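Local coordinates for serpin-12 (Manduca sexta, PDB 6CJ7), which inhibits serine proteases as a member of the serpin family and controls the prophenoloxidase activation system in larval hemolymph, at residues T95-F100 / M167-Y172. Numbering follows the deposited sequence.
Sequences TANNVF and MVNAVY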
loop_
_atom_site.group_PDB
_atom_site.type_symbol
_atom_site.label_atom_id
_atom_site.label_comp_id
_atom_site.label_asym_id
_atom_site.label_seq_id
_atom_site.Cartn_x
_atom_site.Cartn_y
_atom_site.Cartn_z
ATOM N N THR A 95 -6.291 5.062 7.225
ATOM C CA THR A 95 -5.620 3.808 7.526
ATOM C C THR A 95 -6.388 3.083 8.619
ATOM O O THR A 95 -7.004 3.705 9.491
ATOM C CB THR A 95 -4.167 4.017 7.959
ATOM O OG1 THR A 95 -4.128 4.886 9.097
ATOM C CG2 THR A 95 -3.352 4.623 6.826
ATOM N N ALA A 96 -6.375 1.756 8.545
ATOM C CA ALA A 96 -6.949 0.922 9.596
ATOM C C ALA A 96 -5.961 -0.195 9.903
ATOM O O ALA A 96 -5.799 -1.126 9.106
ATOM C CB ALA A 96 -8.306 0.353 9.186
ATOM N N ASN A 97 -5.301 -0.095 11.058
ATOM C CA ASN A 97 -4.329 -1.086 11.508
ATOM C C ASN A 97 -4.814 -1.674 12.825
ATOM O O ASN A 97 -5.204 -0.931 13.728
ATOM C CB ASN A 97 -2.936 -0.454 11.694
ATOM C CG ASN A 97 -2.495 0.361 10.483
ATOM O OD1 ASN A 97 -2.341 -0.183 9.390
ATOM N ND2 ASN A 97 -2.274 1.664 10.686
ATOM N N ASN A 98 -4.807 -3.004 12.938
ATOM C CA ASN A 98 -5.209 -3.592 14.214
ATOM C C ASN A 98 -4.678 -5.013 14.316
ATOM O O ASN A 98 -4.405 -5.679 13.313
ATOM C CB ASN A 98 -6.740 -3.590 14.377
ATOM C CG ASN A 98 -7.197 -3.335 15.812
ATOM O OD1 ASN A 98 -6.588 -3.806 16.780
ATOM N ND2 ASN A 98 -8.298 -2.600 15.957
ATOM N N VAL A 99 -4.553 -5.476 15.554
ATOM C CA VAL A 99 -4.205 -6.861 15.864
ATOM C C VAL A 99 -5.346 -7.405 16.712
ATOM O O VAL A 99 -5.554 -6.951 17.844
ATOM C CB VAL A 99 -2.869 -6.973 16.613
ATOM C CG1 VAL A 99 -2.513 -8.446 16.861
ATOM C CG2 VAL A 99 -1.752 -6.272 15.866
ATOM N N PHE A 100 -6.091 -8.364 16.172
ATOM C CA PHE A 100 -7.226 -8.951 16.868
ATOM C C PHE A 100 -6.755 -10.248 17.510
ATOM O O PHE A 100 -6.519 -11.243 16.818
ATOM C CB PHE A 100 -8.392 -9.168 15.908
ATOM C CG PHE A 100 -8.964 -7.880 15.372
ATOM C CD1 PHE A 100 -8.603 -7.407 14.116
ATOM C CD2 PHE A 100 -9.853 -7.135 16.138
ATOM C CE1 PHE A 100 -9.122 -6.209 13.622
ATOM C CE2 PHE A 100 -10.373 -5.935 15.656
ATOM C CZ PHE A 100 -10.007 -5.475 14.396
ATOM N N MET A 167 -4.381 -10.238 11.947
ATOM C CA MET A 167 -3.788 -8.936 11.707
ATOM C C MET A 167 -4.431 -8.294 10.482
ATOM O O MET A 167 -4.573 -8.946 9.441
ATOM C CB MET A 167 -2.279 -9.084 11.542
ATOM C CG MET A 167 -1.664 -9.872 12.724
ATOM S SD MET A 167 0.089 -9.629 12.800
ATOM C CE MET A 167 0.182 -7.967 13.457
ATOM N N VAL A 168 -4.839 -7.032 10.615
ATOM C CA VAL A 168 -5.438 -6.280 9.510
ATOM C C VAL A 168 -4.704 -4.961 9.327
ATOM O O VAL A 168 -4.403 -4.247 10.292
ATOM C CB VAL A 168 -6.957 -6.030 9.697
ATOM C CG1 VAL A 168 -7.705 -7.318 9.802
ATOM C CG2 VAL A 168 -7.238 -5.148 10.894
ATOM N N ASN A 169 -4.395 -4.638 8.077
ATOM C CA ASN A 169 -3.787 -3.354 7.741
ATOM C C ASN A 169 -4.399 -2.926 6.423
ATOM O O ASN A 169 -4.181 -3.583 5.398
ATOM C CB ASN A 169 -2.269 -3.455 7.638
ATOM C CG ASN A 169 -1.635 -3.838 8.959
ATOM O OD1 ASN A 169 -1.505 -5.031 9.292
ATOM N ND2 ASN A 169 -1.260 -2.822 9.743
ATOM N N ALA A 170 -5.205 -1.882 6.473
ATOM C CA ALA A 170 -5.965 -1.430 5.311
ATOM C C ALA A 170 -5.666 0.037 5.062
ATOM O O ALA A 170 -5.353 0.791 5.989
ATOM C CB ALA A 170 -7.456 -1.649 5.541
ATOM N N VAL A 171 -5.753 0.452 3.800
ATOM C CA VAL A 171 -5.498 1.861 3.483
ATOM C C VAL A 171 -6.352 2.276 2.293
ATOM O O VAL A 171 -6.528 1.516 1.333
ATOM C CB VAL A 171 -3.997 2.121 3.232
ATOM C CG1 VAL A 171 -3.505 1.374 2.018
ATOM C CG2 VAL A 171 -3.743 3.623 3.086
ATOM N N TYR A 172 -6.904 3.488 2.385
ATOM C CA TYR A 172 -7.698 4.107 1.320
ATOM C C TYR A 172 -7.137 5.490 1.044
ATOM O O TYR A 172 -6.895 6.257 1.983
ATOM C CB TYR A 172 -9.170 4.221 1.729
ATOM C CG TYR A 172 -9.992 5.160 0.878
ATOM C CD1 TYR A 172 -10.284 4.850 -0.439
ATOM C CD2 TYR A 172 -10.520 6.328 1.405
ATOM C CE1 TYR A 172 -11.057 5.701 -1.227
ATOM C CE2 TYR A 172 -11.294 7.192 0.624
ATOM C CZ TYR A 172 -11.558 6.861 -0.685
ATOM O OH TYR A 172 -12.333 7.696 -1.464
HETATM O O HOH W 1 -2.639 0.516 6.822
HETATM O O HOH W 2 -1.764 -5.583 12.010
#
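In the central beta-sheet A of the serpin fold, strands 92-102 and 165-174 (s2A and s3A in serpin nomenclature) run antiparallel, Ala96 pairing with Ala170 and Asn98 with Val168 as hydrogen-bonded pairs. Ala96 N donates to Ala170 O at 2.9 Å, and Ala170 N returns a bond to Ala96 O. The small methyl of Ala96 suits the face crossed by helix 131-145, whose Trp141 and Lys145 touch it; Ala170 CB lies beside it. On the same face Val168 CG2 meets Phe100 CE1 at 3.5 Å, approaching the rim of the ring, while Asn98 CG sits over one ring face, displaced from its centre, and Asn98 OD1 bonds Thr124 OG1.

The other face, toward helix 40-51, carries the non-hydrogen-bonded pairs. Val99 and Met167 run alongside each other; the bend at the thioether (chi3 75°) turns CE onto Val99 CG2, 3.5 Å away, and Leu46 and Leu50 also pack on this flexible side chain. Next to them Asn97 and Asn169 stand roughly perpendicular, their amide planes 40° apart. Asparagine suits this buried pair because an amide can both donate and accept: Asn97 ND2 bonds Asp120 O, a water bridges Asn97 OD1 to Ala170 O, and a second water, probably shared with Asn98 O, lies 2.8 Å from Asn169 OD1. Asn97 OD1 also receives Asn169 ND2 at 2.9 Å, the donor tilted 34° from the carbonyl plane.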